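Local coordinates for protein probable glutamine synthetase (Pseudomonas aeruginosa, PDB 4HPP) that belongs to the glutamine synthetase family and, in its catalytic domain, holds a magnesium ion together with a molecule of glutamic acid, at residues H132-L137 against T220-L225; T281-A286 against P335-T340. One frame throughout, in Å; residues are numbered along the deposited sequence.

Interaction 1 of 2, residues H132-L137 against T220-L225; sequences HEFSLL and TCFAPL. With MG (magnesium ion), chain B; GLU (glutamic acid), chain D.
Phe134 and Phe222 pack side by side where two antiparallel strands of the catalytic-domain sheet, 124-137 and 219-221, run together. The backbone puts CB of Phe134 over the middle of the Phe222 ring, 3.6 Å from the centroid, a CH-pi contact. A chi1 of 63°, with CG between the backbone N and the carbonyl carbon, then swings the Phe134 ring alongside Phe222, the planes only 19° apart but slid past each other, with little overlap. CG of Phe134 lies 4.0 Å from CZ of Phe222, and CD1 passes the same atom. CD2 turns instead to the methyl CG2 of Thr220, 4.0 Å away. Beyond this the ring leads away from 220-225, and the large flat side chain also touches Phe159 and Leu163 of helix 159-169 and Val188 of strand 185-194. Arg210 meets Phe222 in a cation-pi contact.

The backbone closes at Ser135 and Cys221, a hydrogen-bonded pair: Ser135 N reaches Cys221 O at 2.7 Å, and Cys221 N returns to Ser135 O at 2.9 Å. Both side chains are small, which lets their CB atoms sit 3.8 Å apart on one face. The Glu133 side chain starts away from 220-225, and its carboxylate, a group suited to a metal, lies at the magnesium and glutamic acid site. Its OE2 binds the magnesium ion at 2.2 Å, alongside Glu180 and Glu187, while OE1 accepts a hydrogen bond from N of the glutamic acid at 2.8 Å.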
ATOM      1  N   HIS A 132      20.276 -27.304  19.562  1.00 47.85           N
ATOM      2  CA  HIS A 132      19.038 -27.335  18.849  1.00 42.36           C
ATOM      3  C   HIS A 132      19.197 -26.927  17.421  1.00 49.64           C
ATOM      4  O   HIS A 132      19.857 -25.915  17.146  1.00 51.52           O
ATOM      5  CB  HIS A 132      18.052 -26.430  19.525  1.00 40.19           C
ATOM      6  CG  HIS A 132      17.527 -26.965  20.858  1.00 44.71           C
ATOM      7  ND1 HIS A 132      17.884 -26.420  22.062  1.00 46.53           N
ATOM      8  CD2 HIS A 132      16.577 -27.951  21.140  1.00 41.85           C
ATOM      9  CE1 HIS A 132      17.222 -27.054  23.052  1.00 45.80           C
ATOM     10  NE2 HIS A 132      16.429 -27.996  22.484  1.00 47.18           N
ATOM     11  N   GLU A 133      18.621 -27.715  16.489  1.00 44.36           N
ATOM     12  CA  GLU A 133      18.612 -27.321  15.103  1.00 40.18           C
ATOM     13  C   GLU A 133      17.150 -27.095  14.650  1.00 46.00           C
ATOM     14  O   GLU A 133      16.215 -27.746  15.146  1.00 41.45           O
ATOM     15  CB  GLU A 133      19.338 -28.327  14.245  1.00 44.83           C
ATOM     16  CG  GLU A 133      20.857 -28.335  14.400  1.00 42.96           C
ATOM     17  CD  GLU A 133      21.485 -29.607  13.826  1.00 51.66           C
ATOM     18  OE1 GLU A 133      20.731 -30.577  13.503  1.00 42.89           O
ATOM     19  OE2 GLU A 133      22.747 -29.649  13.718  1.00 50.38           O
ATOM     20  N   PHE A 134      16.952 -26.142  13.742  1.00 38.37           N
ATOM     21  CA  PHE A 134      15.617 -25.818  13.280  1.00 38.01           C
ATOM     22  C   PHE A 134      15.626 -25.234  11.858  1.00 35.81           C
ATOM     23  O   PHE A 134      16.686 -24.781  11.330  1.00 41.43           O
ATOM     24  CB  PHE A 134      14.929 -24.859  14.284  1.00 38.83           C
ATOM     25  CG  PHE A 134      15.627 -23.493  14.423  1.00 43.86           C
ATOM     26  CD1 PHE A 134      16.664 -23.300  15.367  1.00 37.33           C
ATOM     27  CD2 PHE A 134      15.207 -22.397  13.658  1.00 36.96           C
ATOM     28  CE1 PHE A 134      17.278 -22.094  15.491  1.00 31.57           C
ATOM     29  CE2 PHE A 134      15.827 -21.174  13.806  1.00 40.15           C
ATOM     30  CZ  PHE A 134      16.867 -21.024  14.696  1.00 33.50           C
ATOM     31  N   SER A 135      14.446 -25.206  11.271  1.00 29.12           N
ATOM     32  CA  SER A 135      14.221 -24.624   9.965  1.00 33.31           C
ATOM     33  C   SER A 135      13.664 -23.293  10.246  1.00 37.94           C
ATOM     34  O   SER A 135      12.806 -23.169  11.140  1.00 40.93           O
ATOM     35  CB  SER A 135      13.089 -25.367   9.198  1.00 38.93           C
ATOM     36  OG  SER A 135      13.492 -26.642   8.701  1.00 43.27           O
ATOM     37  N   LEU A 136      14.115 -22.302   9.477  1.00 40.88           N
ATOM     38  CA  LEU A 136      13.557 -20.951   9.475  1.00 37.98           C
ATOM     39  C   LEU A 136      12.852 -20.716   8.162  1.00 41.57           C
ATOM     40  O   LEU A 136      13.504 -20.606   7.123  1.00 44.70           O
ATOM     41  CB  LEU A 136      14.642 -19.879   9.703  1.00 35.72           C
ATOM     42  CG  LEU A 136      14.126 -18.461   9.962  1.00 32.63           C
ATOM     43  CD1 LEU A 136      13.284 -18.437  11.214  1.00 34.22           C
ATOM     44  CD2 LEU A 136      15.232 -17.433  10.109  1.00 32.85           C
ATOM     45  N   LEU A 137      11.521 -20.645   8.227  1.00 48.99           N
ATOM     46  CA  LEU A 137      10.655 -20.459   7.064  1.00 46.46           C
ATOM     47  C   LEU A 137      10.097 -19.070   6.983  1.00 47.91           C
ATOM     48  O   LEU A 137       9.720 -18.444   8.014  1.00 47.08           O
ATOM     49  CB  LEU A 137       9.502 -21.466   7.086  1.00 50.21           C
ATOM     50  CG  LEU A 137      10.025 -22.875   7.404  1.00 52.40           C
ATOM     51  CD1 LEU A 137       8.884 -23.856   7.630  1.00 46.94           C
ATOM     52  CD2 LEU A 137      10.952 -23.265   6.262  1.00 51.34           C
ATOM     53  N   THR A 220       9.205 -21.289  12.524  1.00 40.41           N
ATOM     54  CA  THR A 220      10.229 -22.269  12.719  1.00 38.53           C
ATOM     55  C   THR A 220       9.705 -23.700  12.574  1.00 37.76           C
ATOM     56  O   THR A 220       8.526 -24.011  12.822  1.00 37.01           O
ATOM     57  CB  THR A 220      10.842 -22.130  14.102  1.00 42.10           C
ATOM     58  OG1 THR A 220       9.794 -22.144  15.050  1.00 46.23           O
ATOM     59  CG2 THR A 220      11.581 -20.832  14.246  1.00 42.57           C
ATOM     60  N   CYS A 221      10.598 -24.609  12.243  1.00 37.39           N
ATOM     61  CA  CYS A 221      10.251 -26.003  12.357  1.00 36.64           C
ATOM     62  C   CYS A 221      11.388 -26.715  13.045  1.00 38.28           C
ATOM     63  O   CYS A 221      12.541 -26.620  12.558  1.00 44.14           O
ATOM     64  CB  CYS A 221       9.947 -26.615  10.954  1.00 41.01           C
ATOM     65  SG  CYS A 221       9.685 -28.406  10.994  1.00 46.44           S
ATOM     66  N   PHE A 222      11.076 -27.433  14.142  1.00 38.69           N
ATOM     67  CA  PHE A 222      12.010 -28.291  14.876  1.00 37.53           C
ATOM     68  C   PHE A 222      11.746 -29.793  14.657  1.00 44.11           C
ATOM     69  O   PHE A 222      12.370 -30.660  15.300  1.00 43.81           O
ATOM     70  CB  PHE A 222      11.912 -28.041  16.365  1.00 39.79           C
ATOM     71  CG  PHE A 222      12.453 -26.706  16.826  1.00 45.55           C
ATOM     72  CD1 PHE A 222      13.537 -26.648  17.661  1.00 39.84           C
ATOM     73  CD2 PHE A 222      11.855 -25.524  16.457  1.00 46.75           C
ATOM     74  CE1 PHE A 222      14.041 -25.448  18.074  1.00 39.73           C
ATOM     75  CE2 PHE A 222      12.352 -24.316  16.899  1.00 46.93           C
ATOM     76  CZ  PHE A 222      13.438 -24.280  17.706  1.00 40.17           C
ATOM     77  N   ALA A 223      10.788 -30.133  13.806  1.00 48.97           N
ATOM     78  CA  ALA A 223      10.451 -31.568  13.625  1.00 50.05           C
ATOM     79  C   ALA A 223      11.721 -32.299  13.244  1.00 48.04           C
ATOM     80  O   ALA A 223      12.591 -31.704  12.583  1.00 45.34           O
ATOM     81  CB  ALA A 223       9.417 -31.752  12.529  1.00 45.69           C
ATOM     82  N   PRO A 224      11.849 -33.579  13.659  1.00 48.58           N
ATOM     83  CA  PRO A 224      13.054 -34.301  13.244  1.00 51.89           C
ATOM     84  C   PRO A 224      13.290 -34.215  11.729  1.00 52.06           C
ATOM     85  O   PRO A 224      14.444 -34.021  11.328  1.00 51.48           O
ATOM     86  CB  PRO A 224      12.817 -35.767  13.707  1.00 48.39           C
ATOM     87  CG  PRO A 224      11.675 -35.726  14.657  1.00 50.25           C
ATOM     88  CD  PRO A 224      10.968 -34.391  14.522  1.00 48.09           C
ATOM     89  N   LEU A 225      12.240 -34.361  10.905  1.00 48.98           N
ATOM     90  CA  LEU A 225      12.405 -34.173   9.455  1.00 50.34           C
ATOM     91  C   LEU A 225      11.516 -33.038   8.937  1.00 56.20           C
ATOM     92  O   LEU A 225      10.270 -33.168   8.865  1.00 51.91           O
ATOM     93  CB  LEU A 225      12.193 -35.485   8.672  1.00 49.83           C
ATOM     94  CG  LEU A 225      12.530 -35.353   7.177  1.00 54.12           C
ATOM     95  CD1 LEU A 225      14.039 -35.248   6.917  1.00 52.26           C
ATOM     96  CD2 LEU A 225      11.931 -36.494   6.364  1.00 55.87           C
TER
HETATM   97 MG    MG B 501      24.758 -29.271  14.439  1.00 40.18          MG
HETATM   98  N   GLU D 503      21.382 -32.509  11.637  1.00 59.07           N
HETATM   99  CA  GLU D 503      22.078 -33.667  12.331  1.00 66.94           C
HETATM  100  C   GLU D 503      21.200 -34.512  13.283  1.00 63.78           C
HETATM  101  O   GLU D 503      20.068 -34.861  12.971  1.00 54.76           O
HETATM  102  CB  GLU D 503      23.297 -33.164  13.094  1.00 70.29           C
HETATM  103  CG  GLU D 503      24.418 -32.710  12.199  1.00 68.88           C
HETATM  104  CD  GLU D 503      25.502 -32.026  12.965  1.00 67.54           C
HETATM  105  OE1 GLU D 503      26.602 -32.599  13.004  1.00 79.26           O
HETATM  106  OE2 GLU D 503      25.252 -30.937  13.536  1.00 71.84           O
HETATM  107  OXT GLU D 503      21.587 -34.864  14.403  1.00 77.21           O

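Interaction 2 of 2, residues T281-A286 against P335-T340; sequences TAPTAA and PMDATT
Thr284 and Thr339 each hold OG1 between the backbone N and the carbonyl carbon (chi1 58° and 63°), and with these torsions the two side chains reach toward each other tip to tip. Thr339 belongs to a type I beta turn, Asp337 to Thr340, that overlaps an Asx turn and faces the loop after helix 261-281. The OG1 atoms of Thr284 and Thr339 lie 3.1 Å apart, close enough for a hydrogen bond, though Ser287 OG, the stronger partner, competes for the Thr284 hydroxyl. A threonine suits each position because its hydroxyl can bond while its methyl packs.

Asp337 organises the turn. Its OD2 accepts from the backbone N of Thr339 at 3.1 Å, using the lone pair away from OD1, and its carbonyl O takes the Thr340 hydroxyl at 2.9 Å. The second carboxylate oxygen, OD1, is bonded to Ser287. With its own hydroxyl turned back to the turn, Thr340 offers CG2 to the proline ring, 3.5 Å from Pro283 CG, the two side chains crossing at about a right angle.

At the other end the helix gives way to the loop beside residues 335-337, where the chain turns a corner at Pro335. Thr281 O receives a weak hydrogen bond from Asp337 N, 3.3 Å, together with a straighter CA-H...O contact from Met336. Thr281 OG1 lies 2.8 Å from Pro335 O, with Leu277 O as a rival acceptor. The Met336 chain, bent at its last torsion (-84°), brings CE to 3.9 Å from Thr281 CG2.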
ATOM      1  N   THR A 281      13.826 -40.575  23.845  1.00 57.44           N
ATOM      2  CA  THR A 281      14.647 -39.479  23.277  1.00 50.68           C
ATOM      3  C   THR A 281      14.447 -39.296  21.763  1.00 57.77           C
ATOM      4  O   THR A 281      14.925 -38.310  21.185  1.00 61.91           O
ATOM      5  CB  THR A 281      16.132 -39.694  23.531  1.00 47.48           C
ATOM      6  OG1 THR A 281      16.567 -40.767  22.696  1.00 49.67           O
ATOM      7  CG2 THR A 281      16.427 -40.033  25.007  1.00 46.70           C
ATOM      8  N   ALA A 282      13.792 -40.264  21.112  1.00 58.23           N
ATOM      9  CA  ALA A 282      13.284 -40.093  19.732  1.00 55.41           C
ATOM     10  C   ALA A 282      11.836 -40.592  19.702  1.00 55.72           C
ATOM     11  O   ALA A 282      11.550 -41.599  19.068  1.00 59.89           O
ATOM     12  CB  ALA A 282      14.155 -40.846  18.726  1.00 52.90           C
ATOM     13  N   PRO A 283      10.920 -39.873  20.386  1.00 51.51           N
ATOM     14  CA  PRO A 283       9.692 -40.438  20.883  1.00 50.59           C
ATOM     15  C   PRO A 283       8.531 -40.248  19.971  1.00 48.32           C
ATOM     16  O   PRO A 283       7.411 -40.495  20.392  1.00 51.34           O
ATOM     17  CB  PRO A 283       9.417 -39.595  22.128  1.00 48.68           C
ATOM     18  CG  PRO A 283      10.194 -38.331  21.933  1.00 53.22           C
ATOM     19  CD  PRO A 283      10.938 -38.431  20.639  1.00 48.21           C
ATOM     20  N   THR A 284       8.738 -39.771  18.759  1.00 48.87           N
ATOM     21  CA  THR A 284       7.546 -39.661  17.909  1.00 57.21           C
ATOM     22  C   THR A 284       7.696 -40.505  16.666  1.00 61.82           C
ATOM     23  O   THR A 284       8.820 -40.889  16.281  1.00 61.98           O
ATOM     24  CB  THR A 284       7.205 -38.222  17.476  1.00 53.05           C
ATOM     25  OG1 THR A 284       8.311 -37.670  16.769  1.00 43.24           O
ATOM     26  CG2 THR A 284       6.877 -37.347  18.678  1.00 68.90           C
ATOM     27  N   ALA A 285       6.561 -40.768  16.032  1.00 60.93           N
ATOM     28  CA  ALA A 285       6.539 -41.554  14.792  1.00 66.22           C
ATOM     29  C   ALA A 285       7.502 -40.950  13.736  1.00 65.08           C
ATOM     30  O   ALA A 285       8.259 -41.694  13.091  1.00 56.64           O
ATOM     31  CB  ALA A 285       5.103 -41.679  14.256  1.00 63.33           C
ATOM     32  N   ALA A 286       7.499 -39.610  13.605  1.00 58.36           N
ATOM     33  CA  ALA A 286       8.399 -38.897  12.685  1.00 54.04           C
ATOM     34  C   ALA A 286       9.866 -39.011  13.063  1.00 57.43           C
ATOM     35  O   ALA A 286      10.736 -38.680  12.238  1.00 60.24           O
ATOM     36  CB  ALA A 286       8.013 -37.430  12.539  1.00 61.17           C
ATOM     37  N   PRO A 335      21.012 -39.586  19.490  1.00 57.16           N
ATOM     38  CA  PRO A 335      19.706 -39.977  18.932  1.00 53.58           C
ATOM     39  C   PRO A 335      18.537 -39.276  19.655  1.00 52.86           C
ATOM     40  O   PRO A 335      17.675 -39.888  20.325  1.00 48.66           O
ATOM     41  CB  PRO A 335      19.713 -41.512  19.022  1.00 52.54           C
ATOM     42  CG  PRO A 335      21.030 -41.891  19.647  1.00 56.05           C
ATOM     43  CD  PRO A 335      21.589 -40.664  20.310  1.00 54.84           C
ATOM     44  N   MET A 336      18.525 -37.955  19.507  1.00 50.98           N
ATOM     45  CA  MET A 336      17.574 -37.136  20.232  1.00 44.29           C
ATOM     46  C   MET A 336      17.103 -36.068  19.289  1.00 40.59           C
ATOM     47  O   MET A 336      17.856 -35.680  18.397  1.00 38.95           O
ATOM     48  CB  MET A 336      18.207 -36.558  21.474  1.00 40.48           C
ATOM     49  CG  MET A 336      17.169 -35.918  22.368  1.00 47.60           C
ATOM     50  SD  MET A 336      17.872 -35.100  23.816  1.00 46.87           S
ATOM     51  CE  MET A 336      18.063 -36.464  25.007  1.00 38.16           C
ATOM     52  N   ASP A 337      15.834 -35.672  19.422  1.00 37.42           N
ATOM     53  CA  ASP A 337      15.232 -34.667  18.551  1.00 41.76           C
ATOM     54  C   ASP A 337      14.298 -33.752  19.357  1.00 48.56           C
ATOM     55  O   ASP A 337      14.128 -33.954  20.598  1.00 53.85           O
ATOM     56  CB  ASP A 337      14.572 -35.293  17.317  1.00 41.13           C
ATOM     57  CG  ASP A 337      13.437 -36.247  17.642  1.00 44.78           C
ATOM     58  OD1 ASP A 337      13.505 -37.425  17.205  1.00 56.80           O
ATOM     59  OD2 ASP A 337      12.447 -35.837  18.281  1.00 46.70           O
ATOM     60  N   ALA A 338      13.745 -32.714  18.717  1.00 40.72           N
ATOM     61  CA  ALA A 338      12.952 -31.725  19.495  1.00 39.99           C
ATOM     62  C   ALA A 338      11.491 -32.116  19.778  1.00 48.06           C
ATOM     63  O   ALA A 338      10.754 -31.343  20.416  1.00 53.28           O
ATOM     64  CB  ALA A 338      13.020 -30.375  18.848  1.00 40.43           C
ATOM     65  N   THR A 339      11.053 -33.292  19.299  1.00 49.03           N
ATOM     66  CA  THR A 339       9.720 -33.789  19.625  1.00 43.55           C
ATOM     67  C   THR A 339       9.723 -34.339  21.050  1.00 38.18           C
ATOM     68  O   THR A 339       8.671 -34.664  21.605  1.00 35.66           O
ATOM     69  CB  THR A 339       9.219 -34.902  18.663  1.00 46.29           C
ATOM     70  OG1 THR A 339      10.074 -36.033  18.774  1.00 44.43           O
ATOM     71  CG2 THR A 339       9.227 -34.430  17.253  1.00 43.90           C
ATOM     72  N   THR A 340      10.897 -34.422  21.661  1.00 39.08           N
ATOM     73  CA  THR A 340      10.957 -34.827  23.091  1.00 43.50           C
ATOM     74  C   THR A 340      10.453 -33.818  24.097  1.00 38.45           C
ATOM     75  O   THR A 340      10.219 -32.677  23.768  1.00 40.67           O
ATOM     76  CB  THR A 340      12.391 -35.092  23.553  1.00 42.37           C
ATOM     77  OG1 THR A 340      13.171 -33.905  23.343  1.00 42.98           O
ATOM     78  CG2 THR A 340      12.926 -36.269  22.785  1.00 42.28           C
TER

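Both contacts are buried in the catalytic domain, and both reach the same sheet: strand 124-137 pairs with 235-243, which in turn pairs with 330-336. Interaction 1 is regular strand pairing with aromatic packing, and one of its segments carries a ligand of the magnesium ion. Interaction 2 joins a loop to a turn that follows the corner at Pro335, so hydroxyls, a carboxylate and weak backbone bonds replace the ladder. The two meet directly. Pro224 packs its CD on Thr339 CG2 at 3.2 Å and its CG near the Asp337 carboxylate carbon, while Phe222 CB rests 3.6 Å from Ala338 CB; segment 220-225 thus lies against the turn 337-340.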